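Local coordinates for protein putative acyl-CoA thioester hydrolase YbhC (Escherichia coli K-12, PDB 3GRH) that is an outer-membrane lipoprotein and putative thioesterase of the pectinesterase family that neither binds pectin nor has pectinesterase activity, at residues T135-D149 / N207-D219. Residues are numbered along the deposited sequence; the frame is centred on the assembly and turned at random.
Sequences TGEKPIDVKIGLSLD and NLTIENTLGDSVD
N207 meets G136 and T209 pairs with I144 where strand 208-212 lies against strand 142-146; N207, T209 and I144 bury the most surface here. The axes approach to 4.7 Å with their N-to-C directions 18° apart, which defines a parallel pairing, as between successive coils of the right-handed beta-helix of pectinesterases. At the corner of the coil, the side-chain amide of N207 reaches into the turn 136-139. Its CG stands anti to the backbone N (chi1 -164°), which carries ND2 to G136 O at 2.9 Å, with that oxygen almost in the amide plane; ND2 also binds G134 O. On the other branch, OD1 accepts from a water that also donates to E137 O, while P139 packs crosswise with CD 3.4 Å from OD1. T209 OG1 donates to P139 O at 2.9 Å, but from above the carbonyl plane, and the same hydroxyl bonds N241 of the next coil. In the strands, T209 N donates to V142 O, I144 N to T209 O, and E211 N to I144 O. I144 lies alongside I210, its CD1 4.2 Å from I210 CG1, on the inward, buried face. At the end of strand 208-212, the side chain of N212 reaches beyond the pairing to L148: ND2 meets L148 O at 3.0 Å on a lone pair, and OD1 accepts from L148 N at 3.3 Å and from L214 N, closing an Asx turn. A leucine in place of N212 would probably leave L148 N and O without these mates and the turn to L214 unpinned. S147 OG and T213 OG1, 2.6 Å apart, share a hydrogen bond beside it. The chemistry implies that side-chain amides extend the coil-to-coil bonding where the regular strand pairing ends, with apolar packing confined mainly to the inner face.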
ATOM      1  N   THR A 135      10.578  -6.541  17.780  1.00 10.95           N
ATOM      2  CA  THR A 135      11.708  -7.383  18.271  1.00 13.93           C
ATOM      3  C   THR A 135      11.309  -8.824  18.554  1.00 15.05           C
ATOM      4  O   THR A 135      12.106  -9.604  19.164  1.00 18.37           O
ATOM      5  CB  THR A 135      12.373  -6.734  19.449  1.00 14.78           C
ATOM      6  OG1 THR A 135      11.487  -6.776  20.562  1.00 16.82           O
ATOM      7  CG2 THR A 135      12.836  -5.318  19.132  1.00 19.58           C
ATOM      8  N   GLY A 136      10.171  -9.235  18.028  1.00 14.73           N
ATOM      9  CA  GLY A 136       9.725 -10.620  18.124  1.00 14.87           C
ATOM     10  C   GLY A 136      10.468 -11.526  17.133  1.00 13.96           C
ATOM     11  O   GLY A 136      11.150 -11.011  16.204  1.00 14.33           O
ATOM     12  N   GLU A 137      10.281 -12.862  17.284  1.00 14.12           N
ATOM     13  CA  GLU A 137      10.871 -13.844  16.301  1.00 15.27           C
ATOM     14  C   GLU A 137      10.193 -13.745  14.960  1.00 14.64           C
ATOM     15  O   GLU A 137      10.837 -13.943  13.911  1.00 15.67           O
ATOM     16  CB  GLU A 137      10.840 -15.318  16.792  1.00 16.69           C
ATOM     17  CG  GLU A 137      10.921 -16.653  15.675  1.00 19.66           C
ATOM     18  CD  GLU A 137      12.274 -17.285  15.019  1.00 23.79           C
ATOM     19  OE1 GLU A 137      13.359 -17.507  15.680  1.00 19.47           O
ATOM     20  OE2 GLU A 137      12.220 -17.744  13.774  1.00 27.84           O
ATOM     21  N   LYS A 138       8.900 -13.387  14.935  1.00 12.40           N
ATOM     22  CA  LYS A 138       8.181 -13.214  13.692  1.00 13.44           C
ATOM     23  C   LYS A 138       7.434 -11.881  13.679  1.00 10.81           C
ATOM     24  O   LYS A 138       7.103 -11.351  14.739  1.00 10.95           O
ATOM     25  CB  LYS A 138       7.113 -14.308  13.552  1.00 15.24           C
ATOM     26  CG  LYS A 138       7.730 -15.695  13.329  1.00 20.68           C
ATOM     27  CD  LYS A 138       6.710 -16.795  13.225  1.00 20.92           C
ATOM     28  CE  LYS A 138       7.319 -18.183  13.354  1.00 23.89           C
ATOM     29  NZ  LYS A 138       7.578 -18.605  14.782  1.00 29.27           N
ATOM     30  N   PRO A 139       7.045 -11.419  12.497  1.00 11.05           N
ATOM     31  CA  PRO A 139       6.252 -10.162  12.504  1.00 11.18           C
ATOM     32  C   PRO A 139       4.945 -10.211  13.223  1.00 11.99           C
ATOM     33  O   PRO A 139       4.516  -9.206  13.824  1.00 11.31           O
ATOM     34  CB  PRO A 139       6.059  -9.854  10.999  1.00 12.13           C
ATOM     35  CG  PRO A 139       7.097 -10.560  10.345  1.00 12.92           C
ATOM     36  CD  PRO A 139       7.419 -11.789  11.133  1.00 13.26           C
ATOM     37  N   ILE A 140       4.360 -11.407  13.337  1.00 11.20           N
ATOM     38  CA  ILE A 140       3.086 -11.543  14.048  1.00 13.42           C
ATOM     39  C   ILE A 140       3.175 -11.333  15.558  1.00 13.81           C
ATOM     40  O   ILE A 140       2.180 -11.268  16.289  1.00 14.20           O
ATOM     41  CB  ILE A 140       2.426 -12.901  13.664  1.00 15.00           C
ATOM     42  CG1 ILE A 140       0.934 -12.880  14.060  1.00 18.09           C
ATOM     43  CG2 ILE A 140       3.196 -14.068  14.251  1.00 17.22           C
ATOM     44  CD1 ILE A 140       0.027 -11.917  13.184  1.00 19.97           C
ATOM     45  N   ASP A 141       4.395 -11.342  16.074  1.00 11.60           N
ATOM     46  CA  ASP A 141       4.637 -11.197  17.494  1.00 11.36           C
ATOM     47  C   ASP A 141       4.395  -9.802  18.029  1.00 10.98           C
ATOM     48  O   ASP A 141       4.183  -9.704  19.220  1.00 12.13           O
ATOM     49  CB  ASP A 141       6.029 -11.725  17.775  1.00 13.20           C
ATOM     50  CG  ASP A 141       6.063 -13.292  17.623  1.00 16.18           C
ATOM     51  OD1 ASP A 141       5.032 -13.975  17.973  1.00 19.69           O
ATOM     52  OD2 ASP A 141       7.096 -13.899  17.187  1.00 19.24           O
ATOM     53  N   VAL A 142       4.417  -8.753  17.165  1.00  9.30           N
ATOM     54  CA  VAL A 142       4.120  -7.397  17.574  1.00 10.04           C
ATOM     55  C   VAL A 142       2.874  -7.035  16.753  1.00 11.48           C
ATOM     56  O   VAL A 142       2.975  -6.933  15.537  1.00 12.93           O
ATOM     57  CB  VAL A 142       5.290  -6.449  17.288  1.00 11.31           C
ATOM     58  CG1 VAL A 142       4.811  -4.986  17.383  1.00 11.80           C
ATOM     59  CG2 VAL A 142       6.448  -6.767  18.195  1.00 13.87           C
ATOM     60  N   LYS A 143       1.751  -6.775  17.400  1.00 11.21           N
ATOM     61  CA  LYS A 143       0.462  -6.526  16.735  1.00 12.86           C
ATOM     62  C   LYS A 143      -0.015  -5.139  17.087  1.00 11.17           C
ATOM     63  O   LYS A 143      -0.194  -4.840  18.229  1.00 12.93           O
ATOM     64  CB  LYS A 143      -0.581  -7.493  17.209  1.00 14.82           C
ATOM     65  CG  LYS A 143      -0.265  -8.946  16.878  1.00 17.16           C
ATOM     66  CD  LYS A 143      -1.328  -9.900  17.336  1.00 19.51           C
ATOM     67  CE  LYS A 143      -1.175 -11.340  16.923  1.00 24.09           C
ATOM     68  NZ  LYS A 143      -0.126 -12.089  17.763  1.00 27.13           N
ATOM     69  N   ILE A 144      -0.221  -4.323  16.103  1.00  9.76           N
ATOM     70  CA  ILE A 144      -0.744  -2.977  16.245  1.00 11.73           C
ATOM     71  C   ILE A 144      -2.121  -2.965  15.615  1.00 12.84           C
ATOM     72  O   ILE A 144      -2.277  -3.394  14.477  1.00 13.75           O
ATOM     73  CB  ILE A 144       0.130  -2.000  15.464  1.00 11.40           C
ATOM     74  CG1 ILE A 144       1.517  -1.958  16.088  1.00 14.34           C
ATOM     75  CG2 ILE A 144      -0.573  -0.601  15.423  1.00 14.41           C
ATOM     76  CD1 ILE A 144       2.463  -1.099  15.183  1.00 17.07           C
ATOM     77  N   GLY A 145      -3.157  -2.617  16.356  1.00 11.78           N
ATOM     78  CA  GLY A 145      -4.489  -2.736  15.778  1.00 11.30           C
ATOM     79  C   GLY A 145      -5.523  -1.858  16.464  1.00 10.37           C
ATOM     80  O   GLY A 145      -5.415  -1.421  17.603  1.00 11.68           O
ATOM     81  N   LEU A 146      -6.556  -1.611  15.706  1.00 10.47           N
ATOM     82  CA  LEU A 146      -7.778  -0.946  16.193  1.00  9.24           C
ATOM     83  C   LEU A 146      -8.863  -1.246  15.115  1.00  9.01           C
ATOM     84  O   LEU A 146      -8.498  -1.535  13.976  1.00  9.59           O
ATOM     85  CB  LEU A 146      -7.617   0.577  16.352  1.00 10.30           C
ATOM     86  CG  LEU A 146      -8.633   1.311  17.148  1.00 10.05           C
ATOM     87  CD1 LEU A 146      -8.566   0.854  18.608  1.00 11.84           C
ATOM     88  CD2 LEU A 146      -8.425   2.818  16.989  1.00 11.40           C
ATOM     89  N   SER A 147     -10.141  -1.169  15.464  1.00  9.74           N
ATOM     90  CA  SER A 147     -11.230  -1.335  14.497  1.00  9.32           C
ATOM     91  C   SER A 147     -11.768   0.015  14.146  1.00 10.41           C
ATOM     92  O   SER A 147     -12.318   0.706  14.990  1.00 11.35           O
ATOM     93  CB  SER A 147     -12.364  -2.172  15.070  1.00 10.23           C
ATOM     94  OG  SER A 147     -11.925  -3.480  15.343  1.00 13.37           O
ATOM     95  N   LEU A 148     -11.626   0.435  12.891  1.00  9.30           N
ATOM     96  CA  LEU A 148     -12.171   1.687  12.425  1.00  9.37           C
ATOM     97  C   LEU A 148     -12.765   1.519  11.038  1.00  8.75           C
ATOM     98  O   LEU A 148     -12.184   0.876  10.169  1.00 10.45           O
ATOM     99  CB  LEU A 148     -11.120   2.737  12.304  1.00 10.41           C
ATOM    100  CG  LEU A 148     -10.398   3.165  13.552  1.00  9.94           C
ATOM    101  CD1 LEU A 148      -9.232   4.116  13.123  1.00 13.79           C
ATOM    102  CD2 LEU A 148     -11.345   3.775  14.644  1.00  9.59           C
ATOM    103  N   ASP A 149     -13.943   2.026  10.851  1.00 10.42           N
ATOM    104  CA  ASP A 149     -14.701   1.883   9.592  1.00 12.40           C
ATOM    105  C   ASP A 149     -14.976   3.276   9.036  1.00 12.19           C
ATOM    106  O   ASP A 149     -15.445   4.128   9.746  1.00 12.88           O
ATOM    107  CB  ASP A 149     -16.009   1.190   9.903  1.00 14.22           C
ATOM    108  CG  ASP A 149     -16.888   0.819   8.667  1.00 15.74           C
ATOM    109  OD1 ASP A 149     -16.853   1.406   7.556  1.00 22.60           O
ATOM    110  OD2 ASP A 149     -17.733  -0.137   8.827  1.00 20.48           O
ATOM    111  N   ASN A 207       9.292  -5.896  10.721  1.00  7.51           N
ATOM    112  CA  ASN A 207       9.105  -6.955  11.681  1.00  6.86           C
ATOM    113  C   ASN A 207       7.981  -6.705  12.659  1.00  6.60           C
ATOM    114  O   ASN A 207       8.078  -6.889  13.862  1.00  8.36           O
ATOM    115  CB  ASN A 207      10.390  -7.345  12.418  1.00  7.64           C
ATOM    116  CG  ASN A 207      10.263  -8.681  13.109  1.00  6.63           C
ATOM    117  OD1 ASN A 207       9.671  -9.647  12.530  1.00  8.13           O
ATOM    118  ND2 ASN A 207      10.924  -8.821  14.246  1.00  9.86           N
ATOM    119  N   LEU A 208       6.818  -6.326  12.130  1.00  6.78           N
ATOM    120  CA  LEU A 208       5.632  -6.094  12.927  1.00  7.72           C
ATOM    121  C   LEU A 208       4.383  -6.296  12.095  1.00  5.86           C
ATOM    122  O   LEU A 208       4.475  -6.520  10.909  1.00  6.30           O
ATOM    123  CB  LEU A 208       5.586  -4.738  13.578  1.00 10.04           C
ATOM    124  CG  LEU A 208       5.958  -3.548  12.773  1.00  9.60           C
ATOM    125  CD1 LEU A 208       4.810  -3.135  11.883  1.00 10.83           C
ATOM    126  CD2 LEU A 208       6.383  -2.443  13.640  1.00 11.72           C
ATOM    127  N   THR A 209       3.240  -6.274  12.766  1.00  6.82           N
ATOM    128  CA  THR A 209       1.931  -6.517  12.153  1.00  7.43           C
ATOM    129  C   THR A 209       1.090  -5.320  12.419  1.00  6.54           C
ATOM    130  O   THR A 209       1.013  -4.851  13.527  1.00  9.43           O
ATOM    131  CB  THR A 209       1.227  -7.773  12.716  1.00  8.51           C
ATOM    132  OG1 THR A 209       2.083  -8.882  12.367  1.00 11.16           O
ATOM    133  CG2 THR A 209      -0.145  -7.988  12.079  1.00 12.33           C
ATOM    134  N   ILE A 210       0.420  -4.862  11.370  1.00  7.90           N
ATOM    135  CA  ILE A 210      -0.547  -3.731  11.497  1.00  7.38           C
ATOM    136  C   ILE A 210      -1.885  -4.218  10.945  1.00  8.21           C
ATOM    137  O   ILE A 210      -1.932  -4.759   9.870  1.00  8.31           O
ATOM    138  CB  ILE A 210      -0.136  -2.516  10.753  1.00  7.95           C
ATOM    139  CG1 ILE A 210       1.165  -1.920  11.325  1.00  9.29           C
ATOM    140  CG2 ILE A 210      -1.275  -1.496  10.830  1.00 11.18           C
ATOM    141  CD1 ILE A 210       1.935  -0.991  10.372  1.00 12.60           C
ATOM    142  N   GLU A 211      -2.946  -4.120  11.754  1.00  9.42           N
ATOM    143  CA  GLU A 211      -4.242  -4.745  11.401  1.00  9.27           C
ATOM    144  C   GLU A 211      -5.338  -3.720  11.717  1.00 10.19           C
ATOM    145  O   GLU A 211      -5.371  -3.149  12.790  1.00 10.62           O
ATOM    146  CB  GLU A 211      -4.442  -6.043  12.183  1.00 10.89           C
ATOM    147  CG  GLU A 211      -5.710  -6.777  11.872  1.00 14.99           C
ATOM    148  CD  GLU A 211      -5.777  -8.193  12.381  1.00 20.39           C
ATOM    149  OE1 GLU A 211      -4.814  -8.954  12.097  1.00 28.07           O
ATOM    150  OE2 GLU A 211      -6.812  -8.554  12.987  1.00 29.60           O
ATOM    151  N   ASN A 212      -6.240  -3.538  10.773  1.00  8.66           N
ATOM    152  CA  ASN A 212      -7.559  -2.962  11.078  1.00  7.34           C
ATOM    153  C   ASN A 212      -8.479  -4.125  11.410  1.00  8.40           C
ATOM    154  O   ASN A 212      -8.757  -4.943  10.556  1.00  8.14           O
ATOM    155  CB  ASN A 212      -8.077  -2.049   9.984  1.00  8.15           C
ATOM    156  CG  ASN A 212      -9.232  -1.243  10.418  1.00  7.91           C
ATOM    157  OD1 ASN A 212     -10.126  -1.803  11.056  1.00  8.26           O
ATOM    158  ND2 ASN A 212      -9.319   0.036  10.002  1.00  7.77           N
ATOM    159  N   THR A 213      -8.790  -4.191  12.683  1.00  8.99           N
ATOM    160  CA  THR A 213      -9.384  -5.393  13.275  1.00  9.57           C
ATOM    161  C   THR A 213     -10.910  -5.385  13.045  1.00 10.51           C
ATOM    162  O   THR A 213     -11.626  -6.288  13.556  1.00 12.19           O
ATOM    163  CB  THR A 213      -9.035  -5.478  14.743  1.00  7.51           C
ATOM    164  OG1 THR A 213      -9.415  -4.271  15.425  1.00 12.35           O
ATOM    165  CG2 THR A 213      -7.535  -5.601  14.967  1.00 11.86           C
ATOM    166  N   LEU A 214     -11.443  -4.491  12.237  1.00 10.83           N
ATOM    167  CA  LEU A 214     -12.883  -4.569  11.870  1.00 12.07           C
ATOM    168  C   LEU A 214     -13.239  -5.950  11.282  1.00 13.10           C
ATOM    169  O   LEU A 214     -14.233  -6.601  11.691  1.00 13.04           O
ATOM    170  CB  LEU A 214     -13.230  -3.467  10.893  1.00 13.01           C
ATOM    171  CG  LEU A 214     -14.676  -3.168  10.595  1.00 13.04           C
ATOM    172  CD1 LEU A 214     -15.319  -2.431  11.810  1.00 13.08           C
ATOM    173  CD2 LEU A 214     -14.816  -2.339   9.316  1.00 11.00           C
ATOM    174  N   GLY A 215     -12.371  -6.464  10.440  1.00 13.64           N
ATOM    175  CA  GLY A 215     -12.444  -7.827  10.027  1.00 14.03           C
ATOM    176  C   GLY A 215     -13.789  -8.277   9.574  1.00 14.86           C
ATOM    177  O   GLY A 215     -14.404  -7.642   8.713  1.00 14.91           O
ATOM    178  N   ASP A 216     -14.233  -9.415  10.119  1.00 14.12           N
ATOM    179  CA  ASP A 216     -15.503  -9.997   9.683  1.00 15.63           C
ATOM    180  C   ASP A 216     -16.689  -9.597  10.587  1.00 15.72           C
ATOM    181  O   ASP A 216     -17.776 -10.262  10.626  1.00 16.43           O
ATOM    182  CB  ASP A 216     -15.337 -11.506   9.551  1.00 16.75           C
ATOM    183  CG  ASP A 216     -14.117 -11.926   8.685  1.00 21.91           C
ATOM    184  OD1 ASP A 216     -13.877 -11.382   7.555  1.00 18.39           O
ATOM    185  OD2 ASP A 216     -13.380 -12.840   9.142  1.00 27.80           O
ATOM    186  N   SER A 217     -16.554  -8.472  11.281  1.00 15.27           N
ATOM    187  CA  SER A 217     -17.602  -7.959  12.128  1.00 13.22           C
ATOM    188  C   SER A 217     -18.661  -7.211  11.343  1.00 13.58           C
ATOM    189  O   SER A 217     -19.716  -6.836  11.874  1.00 13.00           O
ATOM    190  CB  SER A 217     -17.056  -7.072  13.260  1.00 13.91           C
ATOM    191  OG  SER A 217     -16.610  -5.831  12.776  1.00 10.36           O
ATOM    192  N   VAL A 218     -18.373  -6.970  10.066  1.00 12.36           N
ATOM    193  CA  VAL A 218     -19.246  -6.260   9.190  1.00 12.32           C
ATOM    194  C   VAL A 218     -19.565  -7.119   7.977  1.00 12.67           C
ATOM    195  O   VAL A 218     -18.915  -8.155   7.723  1.00 13.16           O
ATOM    196  CB  VAL A 218     -18.602  -4.912   8.765  1.00 11.82           C
ATOM    197  CG1 VAL A 218     -18.364  -4.085  10.006  1.00 15.04           C
ATOM    198  CG2 VAL A 218     -17.261  -5.135   8.007  1.00 11.61           C
ATOM    199  N   ASP A 219     -20.602  -6.718   7.266  1.00 12.97           N
ATOM    200  CA  ASP A 219     -21.046  -7.405   6.065  1.00 13.69           C
ATOM    201  C   ASP A 219     -20.270  -7.147   4.791  1.00 13.53           C
ATOM    202  O   ASP A 219     -19.156  -6.578   4.818  1.00 14.85           O
ATOM    203  CB  ASP A 219     -22.546  -7.158   5.798  1.00 15.19           C
ATOM    204  CG  ASP A 219     -22.890  -5.728   5.401  1.00 19.57           C
ATOM    205  OD1 ASP A 219     -22.090  -4.922   4.924  1.00 18.33           O
ATOM    206  OD2 ASP A 219     -24.082  -5.358   5.587  1.00 25.34           O
TER
HETATM  207  O   HOH W   1       8.013  -8.903  15.903  1.00 16.55           O
HETATM  208  O   HOH W   2      11.294 -11.814  12.064  1.00 20.66           O